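Local structure of antibiotic resistance protein (Deinococcus radiodurans, 2VLI) at residues 140-144 and 145-149; 84-88 and 89-93; 134-137 and 138-141; 158-161 and 162-165; 19-22 and 23-27. The protein probably acts as a P-loop phosphotransferase that confers resistance to the antibiotic tunicamycin. All coordinates share one frame; numbering follows the deposited sequence.

Interaction 1: 140-144 and 145-149; sequences NELRG and EQFQT. With CD (cadmium ion), chain C.
Leu142 and Phe147 meet where helix 132-142 gives way to a short 3-10 turn, a local contact in the connection that leads into edge strand 150-152 of the P-loop kinase sheet. Leu142 lays its methyl CD2 over the centre of the Phe147 ring, 4.0 Å from the centroid and only 6° off the ring normal, a clean CH-pi contact. Phe147 reaches this place because its CG stands anti to the carbonyl carbon (chi1 -80°), turning the ring back under the end of the helix; Glu141 O then lies at the ring edge, 3.5 Å from Phe147 CD2. An aromatic side chain suits the site, since the flat ring also meets His92 and touches strand 7-11 at Asn11.

Glycine at 144 leaves room for Gln146. With no side chain in the way, Gln146 folds back until its OE1 is 3.2 Å from Gly144 CA, and Gly144 O accepts from Phe147 N at 3.1 Å, the donor standing well above the carbonyl plane. The amide nitrogen of Gln146 has Thr89 as its direct partner and also gives a hydrogen to a water, which in turn donates to Glu141 O. Just outside the turn, Leu142 O receives His150 NE2, while His150 ND1 binds a cadmium ion. Glu145 grips the same metal with both carboxylate oxygens, OE2 at 2.3 Å and OE1 at 2.6 Å; OE1 also accepts from Gln148 NE2 at 2.7 Å, through its anti lone pair.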
loop_
_atom_site.group_PDB
_atom_site.type_symbol
_atom_site.label_atom_id
_atom_site.label_comp_id
_atom_site.label_asym_id
_atom_site.label_seq_id
_atom_site.Cartn_x
_atom_site.Cartn_y
_atom_site.Cartn_z
ATOM N N ASN A 140 7.453 5.451 -2.066
ATOM C CA ASN A 140 6.305 6.361 -1.863
ATOM C C ASN A 140 5.289 5.715 -0.923
ATOM O O ASN A 140 4.797 6.367 0.001
ATOM C CB ASN A 140 5.686 6.689 -3.212
ATOM C CG ASN A 140 6.408 7.810 -3.943
ATOM O OD1 ASN A 140 7.111 8.594 -3.335
ATOM N ND2 ASN A 140 6.252 7.863 -5.248
ATOM N N GLU A 141 5.024 4.414 -1.100
ATOM C CA GLU A 141 4.100 3.688 -0.173
ATOM C C GLU A 141 4.604 3.653 1.251
ATOM O O GLU A 141 3.840 3.908 2.186
ATOM C CB GLU A 141 3.753 2.270 -0.618
ATOM C CG GLU A 141 3.004 1.497 0.534
ATOM C CD GLU A 141 2.147 0.320 0.132
ATOM O OE1 GLU A 141 2.440 -0.252 -0.920
ATOM O OE2 GLU A 141 1.198 -0.037 0.962
ATOM N N LEU A 142 5.909 3.385 1.453
ATOM C CA LEU A 142 6.456 3.372 2.788
ATOM C C LEU A 142 6.384 4.687 3.596
ATOM O O LEU A 142 6.425 4.678 4.828
ATOM C CB LEU A 142 7.919 2.851 2.770
ATOM C CG LEU A 142 8.089 1.399 2.308
ATOM C CD1 LEU A 142 9.589 0.960 2.108
ATOM C CD2 LEU A 142 7.463 0.515 3.295
ATOM N N ARG A 143 6.363 5.792 2.874
ATOM C CA ARG A 143 6.222 7.127 3.426
ATOM C C ARG A 143 4.805 7.424 3.946
ATOM O O ARG A 143 4.607 8.457 4.564
ATOM C CB ARG A 143 6.571 8.164 2.412
ATOM C CG ARG A 143 8.067 8.320 2.111
ATOM C CD ARG A 143 8.188 9.254 0.936
ATOM N NE ARG A 143 9.583 9.461 0.548
ATOM C CZ ARG A 143 10.402 10.344 1.109
ATOM N NH1 ARG A 143 9.985 11.163 2.055
ATOM N NH2 ARG A 143 11.677 10.423 0.708
ATOM N N GLY A 144 3.859 6.510 3.738
ATOM C CA GLY A 144 2.503 6.657 4.289
ATOM C C GLY A 144 2.545 6.587 5.802
ATOM O O GLY A 144 3.347 5.841 6.364
ATOM N N GLU A 145 1.646 7.300 6.482
ATOM C CA GLU A 145 1.608 7.229 7.925
ATOM C C GLU A 145 1.167 5.889 8.507
ATOM O O GLU A 145 1.389 5.670 9.667
ATOM C CB GLU A 145 0.933 8.434 8.565
ATOM C CG GLU A 145 1.668 9.694 8.325
ATOM C CD GLU A 145 3.139 9.656 8.811
ATOM O OE1 GLU A 145 3.451 9.196 9.881
ATOM O OE2 GLU A 145 3.959 10.185 8.121
ATOM N N GLN A 146 0.573 4.986 7.721
ATOM C CA GLN A 146 0.278 3.619 8.218
ATOM C C GLN A 146 1.609 2.864 8.575
ATOM O O GLN A 146 1.643 1.883 9.316
ATOM C CB GLN A 146 -0.492 2.831 7.159
ATOM C CG GLN A 146 0.262 2.334 5.874
ATOM C CD GLN A 146 0.386 3.371 4.786
ATOM O OE1 GLN A 146 0.250 4.562 5.048
ATOM N NE2 GLN A 146 0.645 2.924 3.535
ATOM N N PHE A 147 2.707 3.398 8.086
ATOM C CA PHE A 147 4.064 2.812 8.354
ATOM C C PHE A 147 4.903 3.557 9.450
ATOM O O PHE A 147 6.039 3.212 9.683
ATOM C CB PHE A 147 4.833 2.726 7.023
ATOM C CG PHE A 147 4.466 1.552 6.190
ATOM C CD1 PHE A 147 4.730 0.265 6.630
ATOM C CD2 PHE A 147 3.874 1.719 4.946
ATOM C CE1 PHE A 147 4.322 -0.819 5.860
ATOM C CE2 PHE A 147 3.523 0.650 4.163
ATOM C CZ PHE A 147 3.747 -0.634 4.633
ATOM N N GLN A 148 4.329 4.527 10.182
ATOM C CA GLN A 148 5.064 5.215 11.244
ATOM C C GLN A 148 5.484 4.215 12.354
ATOM O O GLN A 148 4.827 3.185 12.542
ATOM C CB GLN A 148 4.277 6.442 11.737
ATOM C CG GLN A 148 3.063 6.090 12.522
ATOM C CD GLN A 148 2.057 7.243 12.832
ATOM O OE1 GLN A 148 1.289 7.085 13.762
ATOM N NE2 GLN A 148 2.061 8.362 12.079
ATOM N N THR A 149 6.602 4.406 13.049
ATOM C CA THR A 149 7.465 5.595 13.013
ATOM C C THR A 149 8.459 5.563 11.858
ATOM O O THR A 149 9.124 4.581 11.649
ATOM C CB THR A 149 8.223 5.646 14.347
ATOM O OG1 THR A 149 7.257 5.871 15.381
ATOM C CG2 THR A 149 9.358 6.740 14.363
HETATM CD CD CD C . 5.856 10.076 9.463
HETATM O O HOH W 1 1.214 4.651 1.185
#

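Interaction 2: 84-88 and 89-93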
loop_
_atom_site.group_PDB
_atom_site.type_symbol
_atom_site.label_atom_id
_atom_site.label_comp_id
_atom_site.label_asym_id
_atom_site.label_seq_id
_atom_site.Cartn_x
_atom_site.Cartn_y
_atom_site.Cartn_z
ATOM N N VAL A 84 12.517 -6.664 8.980
ATOM C CA VAL A 84 11.471 -7.087 8.097
ATOM C C VAL A 84 11.492 -6.208 6.866
ATOM O O VAL A 84 12.122 -5.169 6.848
ATOM C CB VAL A 84 10.074 -7.034 8.750
ATOM C CG1 VAL A 84 10.043 -7.898 9.957
ATOM C CG2 VAL A 84 9.701 -5.636 9.160
ATOM N N SER A 85 10.854 -6.693 5.823
ATOM C CA SER A 85 10.686 -5.986 4.564
ATOM C C SER A 85 9.271 -6.202 4.131
ATOM O O SER A 85 8.955 -7.227 3.518
ATOM C CB SER A 85 11.607 -6.566 3.519
ATOM O OG SER A 85 12.251 -5.501 2.855
ATOM N N ILE A 86 8.388 -5.286 4.522
ATOM C CA ILE A 86 6.974 -5.423 4.229
ATOM C C ILE A 86 6.520 -4.116 3.558
ATOM O O ILE A 86 6.806 -3.048 4.051
ATOM C CB ILE A 86 6.136 -5.612 5.474
ATOM C CG1 ILE A 86 6.520 -6.914 6.221
ATOM C CG2 ILE A 86 4.658 -5.606 5.123
ATOM C CD1 ILE A 86 5.968 -8.158 5.626
ATOM N N SER A 87 5.745 -4.259 2.480
ATOM C CA SER A 87 5.227 -3.133 1.687
ATOM C C SER A 87 3.720 -3.037 1.715
ATOM O O SER A 87 3.188 -1.937 1.536
ATOM C CB SER A 87 5.721 -3.276 0.237
ATOM O OG SER A 87 5.434 -4.584 -0.327
ATOM N N ASP A 88 3.060 -4.164 1.952
ATOM C CA ASP A 88 1.608 -4.349 1.956
ATOM C C ASP A 88 1.079 -3.710 3.223
ATOM O O ASP A 88 1.474 -4.081 4.317
ATOM C CB ASP A 88 1.255 -5.879 1.908
ATOM C CG ASP A 88 -0.262 -6.176 1.716
ATOM O OD1 ASP A 88 -1.068 -6.157 2.691
ATOM O OD2 ASP A 88 -0.687 -6.484 0.568
ATOM N N THR A 89 0.199 -2.727 3.061
ATOM C CA THR A 89 -0.438 -2.084 4.165
ATOM C C THR A 89 -1.284 -3.105 4.940
ATOM O O THR A 89 -1.332 -3.106 6.151
ATOM C CB THR A 89 -1.326 -0.933 3.660
ATOM O OG1 THR A 89 -0.482 0.132 3.204
ATOM C CG2 THR A 89 -2.273 -0.487 4.752
ATOM N N ALA A 90 -1.953 -3.992 4.225
ATOM C CA ALA A 90 -2.778 -5.004 4.866
ATOM C C ALA A 90 -1.913 -6.013 5.694
ATOM O O ALA A 90 -2.252 -6.314 6.834
ATOM C CB ALA A 90 -3.652 -5.746 3.815
ATOM N N ARG A 91 -0.816 -6.499 5.137
ATOM C CA ARG A 91 0.102 -7.385 5.902
ATOM C C ARG A 91 0.710 -6.620 7.095
ATOM O O ARG A 91 0.804 -7.161 8.174
ATOM C CB ARG A 91 1.228 -7.995 5.054
ATOM C CG ARG A 91 0.868 -9.339 4.322
ATOM C CD ARG A 91 2.093 -10.066 3.691
ATOM N NE ARG A 91 2.814 -9.122 2.852
ATOM C CZ ARG A 91 4.121 -9.119 2.522
ATOM N NH1 ARG A 91 4.983 -10.058 2.905
ATOM N NH2 ARG A 91 4.570 -8.105 1.785
ATOM N N HIS A 92 1.080 -5.348 6.899
ATOM C CA HIS A 92 1.586 -4.522 8.006
ATOM C C HIS A 92 0.570 -4.441 9.150
ATOM O O HIS A 92 0.919 -4.586 10.316
ATOM C CB HIS A 92 1.966 -3.109 7.507
ATOM C CG HIS A 92 2.491 -2.209 8.581
ATOM N ND1 HIS A 92 3.760 -2.350 9.124
ATOM C CD2 HIS A 92 1.907 -1.177 9.240
ATOM C CE1 HIS A 92 3.926 -1.434 10.071
ATOM N NE2 HIS A 92 2.823 -0.706 10.156
ATOM N N ARG A 93 -0.700 -4.206 8.822
ATOM C CA ARG A 93 -1.685 -4.065 9.869
ATOM C C ARG A 93 -1.859 -5.368 10.619
ATOM O O ARG A 93 -2.019 -5.378 11.810
ATOM C CB ARG A 93 -3.041 -3.566 9.325
ATOM C CG ARG A 93 -4.131 -3.477 10.414
ATOM C CD ARG A 93 -3.691 -2.892 11.796
ATOM N NE ARG A 93 -3.499 -1.434 11.842
ATOM C CZ ARG A 93 -4.406 -0.554 12.267
ATOM N NH1 ARG A 93 -5.608 -0.968 12.669
ATOM N NH2 ARG A 93 -4.106 0.750 12.289
#
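Ile86 and Arg91 form the close-packed part of this local contact, in which the loop leaving strand 80-84 turns into helix 89-101. The CD1 methyl of Ile86 sits over one face of the Arg91 guanidinium, nearer its rim than its centre, 3.5 Å from NH1. Asp88 CB comes to the same flat group at its edge, 3.7 Å from NE, so that carbon flanks the planar cation on a face and at a side. A bend at chi3 (-52°) folds the arginine back along the loop into this position. An arginine suits it because its flat cation packs against carbon while its nitrogens still reach polar partners: NH1 makes a weak hydrogen bond to Gln56 O, and NE a long, weak ion pair with Glu57.

The motif here is an N-cap. Asp88, CG anti to its own backbone N, turns its carboxylate over the first helical turn, where OD1 accepts from Arg91 N; the modelled 2.5 Å is very short and the place of OD1 less sure. The first full helical bond runs from His92 N to Asp88 O, 2.9 Å and 162° at the hydrogen.

Ser87, partly exposed, belongs to the looser side: its OG stays 4.2 Å from Arg91 NH2. Thr89, by contrast, is buried, and its hydroxyl is hydrogen-bonded to Glu141.

Interaction 3: 134-137 and 138-141; sequences TVED and RLNE
Successive turns of one alpha-helix, 132-142, meet here, with Val135 and Glu136 packed against Leu139 and Asn140 near the surface where two subunits join. The backbone supplies a regular set of i to i+4 bonds, among them Leu139 N to Val135 O at 3.0 Å and Asn140 N to Glu136 O at 2.9 Å.

Asn140 carries its amide back over the preceding turn, CG anti to the carbonyl carbon (chi1 -83°), and crosses Glu136 with the amide and carboxylate planes 75° apart. Asn140 CG rests 3.4 Å from Glu136 O, and Glu136 CG lies 3.6 Å from Asn140 ND2, whereas Glu136 OE2 and Asn140 OD1, both acceptors, do not bond. ND2 instead gives its hydrogen to a water at 2.9 Å, and that water donates to Asp137 OD1 at 2.7 Å, so the water links Asp137 to Asn140, three residues on. The other oxygen of Asp137, OD2, forms a salt bridge with Arg93 of the second subunit.

On a different face the contact is apolar. Leu139 sets CG 3.3 Å from Val135 O and leaves its CD1 in loose touch with Val135 CG1, 4.4 Å away. Branched aliphatic residues fit this face because Val135 packs on Leu115, Leu119 and Leu122 of helix 115-123, while Leu139 leans on Pro13 in the loop following strand 7-11.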
loop_
_atom_site.group_PDB
_atom_site.type_symbol
_atom_site.label_atom_id
_atom_site.label_comp_id
_atom_site.label_asym_id
_atom_site.label_seq_id
_atom_site.Cartn_x
_atom_site.Cartn_y
_atom_site.Cartn_z
ATOM N N THR A 134 8.907 1.251 -10.311
ATOM C CA THR A 134 8.371 0.251 -9.378
ATOM C C THR A 134 9.006 0.439 -8.001
ATOM O O THR A 134 8.335 0.276 -6.967
ATOM C CB THR A 134 8.587 -1.183 -9.956
ATOM O OG1 THR A 134 7.804 -1.314 -11.150
ATOM C CG2 THR A 134 8.171 -2.279 -8.979
ATOM N N VAL A 135 10.304 0.760 -7.990
ATOM C CA VAL A 135 11.037 1.055 -6.761
ATOM C C VAL A 135 10.470 2.335 -6.111
ATOM O O VAL A 135 10.175 2.352 -4.912
ATOM C CB VAL A 135 12.567 1.195 -7.050
ATOM C CG1 VAL A 135 13.332 1.649 -5.820
ATOM C CG2 VAL A 135 13.141 -0.169 -7.668
ATOM N N GLU A 136 10.331 3.399 -6.920
ATOM C CA GLU A 136 9.817 4.647 -6.426
ATOM C C GLU A 136 8.403 4.464 -5.881
ATOM O O GLU A 136 8.111 5.023 -4.839
ATOM C CB GLU A 136 9.882 5.760 -7.474
ATOM C CG GLU A 136 9.335 7.084 -6.935
ATOM C CD GLU A 136 10.215 7.801 -5.885
ATOM O OE1 GLU A 136 11.252 7.281 -5.445
ATOM O OE2 GLU A 136 9.837 8.947 -5.486
ATOM N N ASP A 137 7.564 3.642 -6.511
ATOM C CA ASP A 137 6.198 3.380 -6.008
ATOM C C ASP A 137 6.285 2.814 -4.598
ATOM O O ASP A 137 5.529 3.179 -3.759
ATOM C CB ASP A 137 5.447 2.322 -6.818
ATOM C CG ASP A 137 4.974 2.792 -8.154
ATOM O OD1 ASP A 137 4.812 4.025 -8.360
ATOM O OD2 ASP A 137 4.694 1.880 -8.997
ATOM N N ARG A 138 7.206 1.857 -4.384
ATOM C CA ARG A 138 7.388 1.241 -3.100
ATOM C C ARG A 138 7.827 2.229 -2.032
ATOM O O ARG A 138 7.346 2.192 -0.898
ATOM C CB ARG A 138 8.432 0.100 -3.162
ATOM C CG ARG A 138 8.607 -0.591 -1.856
ATOM C CD ARG A 138 7.880 -1.932 -1.851
ATOM N NE ARG A 138 6.526 -1.811 -2.421
ATOM C CZ ARG A 138 6.078 -2.451 -3.505
ATOM N NH1 ARG A 138 4.825 -2.235 -3.930
ATOM N NH2 ARG A 138 6.861 -3.315 -4.173
ATOM N N LEU A 139 8.790 3.072 -2.375
ATOM C CA LEU A 139 9.318 4.030 -1.438
ATOM C C LEU A 139 8.232 5.076 -1.082
ATOM O O LEU A 139 8.134 5.513 0.053
ATOM C CB LEU A 139 10.502 4.744 -2.044
ATOM C CG LEU A 139 11.690 3.834 -2.431
ATOM C CD1 LEU A 139 12.869 4.722 -2.774
ATOM C CD2 LEU A 139 12.024 2.795 -1.381
ATOM N N ASN A 140 7.453 5.451 -2.066
ATOM C CA ASN A 140 6.305 6.361 -1.863
ATOM C C ASN A 140 5.289 5.715 -0.923
ATOM O O ASN A 140 4.797 6.367 0.001
ATOM C CB ASN A 140 5.686 6.689 -3.212
ATOM C CG ASN A 140 6.408 7.810 -3.943
ATOM O OD1 ASN A 140 7.111 8.594 -3.335
ATOM N ND2 ASN A 140 6.252 7.863 -5.248
ATOM N N GLU A 141 5.024 4.414 -1.100
ATOM C CA GLU A 141 4.100 3.688 -0.173
ATOM C C GLU A 141 4.604 3.653 1.251
ATOM O O GLU A 141 3.840 3.908 2.186
ATOM C CB GLU A 141 3.753 2.270 -0.618
ATOM C CG GLU A 141 3.004 1.497 0.534
ATOM C CD GLU A 141 2.147 0.320 0.132
ATOM O OE1 GLU A 141 2.440 -0.252 -0.920
ATOM O OE2 GLU A 141 1.198 -0.037 0.962
HETATM O O HOH W 2 5.138 6.560 -7.608
#

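Interaction 4: 158-161 and 162-165; sequences TQQV and AEQI
Ala162 opens the second turn of this contact, its CB resting 3.4 Å from Thr158 O on the preceding turn. Both segments belong to helix 158-169, which follows the last strand of the parallel sheet and packs against helix 20-28 of the P-loop fold. A small residue suits the site: the methyl of Ala162 lets Thr24 of that neighbouring helix come in close, and Ala162 N donates to Thr158 O at 3.0 Å.

Glu163 comes next, with CG anti to the carbonyl carbon (chi1 -80°) and the chain extended beyond it, running back along the helix over the Gln159 carbonyl. Its CG is 3.2 Å from Gln159 O, and each carboxylate oxygen faces one stem, OE2 4.0 Å from Gln159 CG and OE1 4.0 Å from Gln160 CG. The polar ends of Glu163 and Gln159 converge on Arg28: OE2 forms a salt bridge with it, and Gln159 OE1 accepts from the same NH1. Gln160 also runs back toward the start of the helix, its OE1 accepting from Gly157 N.

Gln164 touches Gln160 O with its CB at 3.3 Å, then leads its amide off toward Gln168, to whose OE1 its NE2 donates. Ile165 closes the segment on a buried face. It lies side by side with Val161, both pointing the same way, and its CD1 meets Val161 CG1 at 3.9 Å.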
loop_
_atom_site.group_PDB
_atom_site.type_symbol
_atom_site.label_atom_id
_atom_site.label_comp_id
_atom_site.label_asym_id
_atom_site.label_seq_id
_atom_site.Cartn_x
_atom_site.Cartn_y
_atom_site.Cartn_z
ATOM N N THR A 158 25.133 3.571 8.189
ATOM C CA THR A 158 24.438 2.552 8.991
ATOM C C THR A 158 24.647 2.791 10.458
ATOM O O THR A 158 23.741 2.611 11.265
ATOM C CB THR A 158 24.853 1.149 8.604
ATOM O OG1 THR A 158 26.257 0.993 8.842
ATOM C CG2 THR A 158 24.593 0.927 7.127
ATOM N N GLN A 159 25.820 3.313 10.804
ATOM C CA GLN A 159 26.137 3.572 12.177
ATOM C C GLN A 159 25.253 4.657 12.771
ATOM O O GLN A 159 24.753 4.557 13.891
ATOM C CB GLN A 159 27.597 4.009 12.273
ATOM C CG GLN A 159 28.267 3.600 13.523
ATOM C CD GLN A 159 28.486 2.099 13.621
ATOM O OE1 GLN A 159 28.271 1.519 14.679
ATOM N NE2 GLN A 159 28.910 1.469 12.523
ATOM N N GLN A 160 25.108 5.737 12.032
ATOM C CA GLN A 160 24.204 6.805 12.423
ATOM C C GLN A 160 22.695 6.434 12.458
ATOM O O GLN A 160 21.957 6.929 13.296
ATOM C CB GLN A 160 24.412 7.986 11.495
ATOM C CG GLN A 160 25.693 8.740 11.739
ATOM C CD GLN A 160 26.059 9.631 10.543
ATOM O OE1 GLN A 160 26.167 9.165 9.390
ATOM N NE2 GLN A 160 26.232 10.916 10.813
ATOM N N VAL A 161 22.232 5.590 11.543
ATOM C CA VAL A 161 20.823 5.094 11.620
ATOM C C VAL A 161 20.623 4.316 12.890
ATOM O O VAL A 161 19.655 4.501 13.617
ATOM C CB VAL A 161 20.487 4.250 10.399
ATOM C CG1 VAL A 161 18.993 3.739 10.413
ATOM C CG2 VAL A 161 20.712 5.071 9.175
ATOM N N ALA A 162 21.600 3.471 13.200
ATOM C CA ALA A 162 21.551 2.661 14.388
ATOM C C ALA A 162 21.484 3.553 15.606
ATOM O O ALA A 162 20.674 3.337 16.500
ATOM C CB ALA A 162 22.779 1.676 14.432
ATOM N N GLU A 163 22.296 4.611 15.602
ATOM C CA GLU A 163 22.386 5.527 16.727
ATOM C C GLU A 163 21.067 6.299 16.954
ATOM O O GLU A 163 20.626 6.463 18.078
ATOM C CB GLU A 163 23.566 6.512 16.500
ATOM C CG GLU A 163 24.924 5.852 16.862
ATOM C CD GLU A 163 26.176 6.541 16.291
ATOM O OE1 GLU A 163 26.073 7.557 15.556
ATOM O OE2 GLU A 163 27.283 6.027 16.576
ATOM N N GLN A 164 20.471 6.729 15.851
ATOM C CA GLN A 164 19.180 7.405 15.793
ATOM C C GLN A 164 18.065 6.519 16.345
ATOM O O GLN A 164 17.254 6.952 17.149
ATOM C CB GLN A 164 18.906 7.746 14.322
ATOM C CG GLN A 164 17.686 8.614 14.055
ATOM C CD GLN A 164 17.721 9.837 14.870
ATOM O OE1 GLN A 164 18.768 10.472 14.989
ATOM N NE2 GLN A 164 16.591 10.190 15.470
ATOM N N ILE A 165 18.065 5.253 15.937
ATOM C CA ILE A 165 17.077 4.292 16.412
ATOM C C ILE A 165 17.262 4.036 17.882
ATOM O O ILE A 165 16.301 4.092 18.662
ATOM C CB ILE A 165 17.142 2.991 15.623
ATOM C CG1 ILE A 165 16.664 3.243 14.194
ATOM C CG2 ILE A 165 16.309 1.901 16.342
ATOM C CD1 ILE A 165 16.827 2.119 13.238
#

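Interaction 5: 19-22 and 23-27; sequences THTA and HTLHE
Thr24 holds OG1 anti to its carbonyl carbon (chi1 -48°), which tips the hydroxyl back onto His20 O at 2.7 Å; Leu25, with CG in the corresponding position (chi1 -87°), swings back over Thr21. This is the first stretch of helix 20-28, the helix that follows the P-loop in the nucleotide-binding fold, and Thr19 closes the P-loop sequence motif.

Two donors from one residue grip His20 O. Thr24 N reaches it at 2.9 Å in an almost straight bond, 172° at the hydrogen, while OG1 approaches from above the carbonyl plane. Threonine suits the place because this bond to the preceding turn takes up its hydroxyl within the helix, leaving the methyl to face helix 158-169, where Thr24 touches Thr158, Gln159 and Ala162.

The sheet side is mostly apolar: Leu25 packs on Ile10 and Ile81, Thr21 also on Ile10, and small Ala22 lets the helix lie near Ile81 and Pro83. Next to Ala22 O, which accepts from His26 N at 2.8 Å, the His26 ring leads away to where ND1 is hydrogen-bonded to Ser32 OG. Thr21 and Leu25 point the same way, CG2 of Thr21 being 4.2 Å from CD1 of Leu25.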
loop_
_atom_site.group_PDB
_atom_site.type_symbol
_atom_site.label_atom_id
_atom_site.label_comp_id
_atom_site.label_asym_id
_atom_site.label_seq_id
_atom_site.Cartn_x
_atom_site.Cartn_y
_atom_site.Cartn_z
ATOM N N THR A 19 18.620 -4.783 7.485
ATOM C CA THR A 19 19.672 -5.620 6.876
ATOM C C THR A 19 21.039 -5.350 7.553
ATOM O O THR A 19 21.461 -6.130 8.433
ATOM C CB THR A 19 19.704 -5.515 5.278
ATOM O OG1 THR A 19 20.587 -6.513 4.732
ATOM C CG2 THR A 19 20.105 -4.119 4.756
ATOM N N HIS A 20 21.685 -4.231 7.205
ATOM C CA HIS A 20 22.915 -3.794 7.893
ATOM C C HIS A 20 22.606 -3.092 9.203
ATOM O O HIS A 20 23.369 -3.175 10.158
ATOM C CB HIS A 20 23.744 -2.867 6.994
ATOM C CG HIS A 20 24.287 -3.557 5.779
ATOM N ND1 HIS A 20 24.393 -2.945 4.546
ATOM C CD2 HIS A 20 24.725 -4.830 5.608
ATOM C CE1 HIS A 20 24.886 -3.810 3.673
ATOM N NE2 HIS A 20 25.097 -4.960 4.293
ATOM N N THR A 21 21.476 -2.394 9.248
ATOM C CA THR A 21 21.107 -1.672 10.448
ATOM C C THR A 21 20.970 -2.626 11.636
ATOM O O THR A 21 21.554 -2.392 12.671
ATOM C CB THR A 21 19.796 -0.942 10.257
ATOM O OG1 THR A 21 19.946 0.028 9.218
ATOM C CG2 THR A 21 19.388 -0.254 11.547
ATOM N N ALA A 22 20.168 -3.676 11.448
ATOM C CA ALA A 22 19.958 -4.758 12.436
ATOM C C ALA A 22 21.290 -5.315 12.951
ATOM O O ALA A 22 21.522 -5.404 14.164
ATOM C CB ALA A 22 19.120 -5.871 11.803
ATOM N N HIS A 23 22.173 -5.644 12.021
ATOM C CA HIS A 23 23.529 -6.125 12.360
ATOM C C HIS A 23 24.316 -5.097 13.204
ATOM O O HIS A 23 24.852 -5.420 14.262
ATOM C CB HIS A 23 24.292 -6.467 11.077
ATOM C CG HIS A 23 25.730 -6.846 11.302
ATOM N ND1 HIS A 23 26.100 -7.995 11.971
ATOM C CD2 HIS A 23 26.886 -6.248 10.913
ATOM C CE1 HIS A 23 27.419 -8.076 12.011
ATOM N NE2 HIS A 23 27.921 -7.030 11.374
ATOM N N THR A 24 24.349 -3.841 12.762
ATOM C CA THR A 24 25.001 -2.776 13.538
ATOM C C THR A 24 24.455 -2.606 14.945
ATOM O O THR A 24 25.223 -2.403 15.900
ATOM C CB THR A 24 24.872 -1.419 12.796
ATOM O OG1 THR A 24 25.239 -1.624 11.430
ATOM C CG2 THR A 24 25.744 -0.343 13.443
ATOM N N LEU A 25 23.135 -2.659 15.087
ATOM C CA LEU A 25 22.519 -2.504 16.378
ATOM C C LEU A 25 22.890 -3.691 17.214
ATOM O O LEU A 25 23.149 -3.565 18.404
ATOM C CB LEU A 25 20.992 -2.470 16.288
ATOM C CG LEU A 25 20.328 -1.128 16.032
ATOM C CD1 LEU A 25 18.910 -1.357 15.521
ATOM C CD2 LEU A 25 20.366 -0.236 17.295
ATOM N N HIS A 26 22.858 -4.856 16.585
ATOM C CA HIS A 26 23.210 -6.094 17.259
ATOM C C HIS A 26 24.626 -6.016 17.841
ATOM O O HIS A 26 24.825 -6.328 19.014
ATOM C CB HIS A 26 23.105 -7.277 16.321
ATOM C CG HIS A 26 23.524 -8.565 16.960
ATOM N ND1 HIS A 26 23.051 -8.963 18.189
ATOM C CD2 HIS A 26 24.431 -9.500 16.580
ATOM C CE1 HIS A 26 23.608 -10.117 18.516
ATOM N NE2 HIS A 26 24.452 -10.463 17.555
ATOM N N GLU A 27 25.573 -5.571 17.015
ATOM C CA GLU A 27 26.997 -5.478 17.416
ATOM C C GLU A 27 27.220 -4.508 18.567
ATOM O O GLU A 27 28.220 -4.613 19.266
ATOM C CB GLU A 27 27.873 -5.019 16.274
ATOM C CG GLU A 27 27.946 -5.882 15.037
ATOM C CD GLU A 27 28.701 -5.154 13.879
ATOM O OE1 GLU A 27 28.688 -3.884 13.823
ATOM O OE2 GLU A 27 29.337 -5.844 13.030
#

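In the fold
Along the chain the order is interaction 5, 2, 3, 1 and 4, spread over the five-stranded parallel sheet with strand order 2-3-1-4-5, as in nucleoside monophosphate kinases. Interactions 1 and 3 share helix 132-142, their centres about 11 Å apart, and interaction 2 joins them through Thr89 OG1, 2.8 Å from Glu141 OE2. All three touch the second subunit, so the first turn of helix 89-101 and the second half of helix 132-142 help build the dimer. Interactions 4 and 5, centres about 9 Å apart, pair helices 158-169 and 20-28 on the opposite side of the chain's centre from interaction 2, placing the helix after the P-loop against the C-terminal helix.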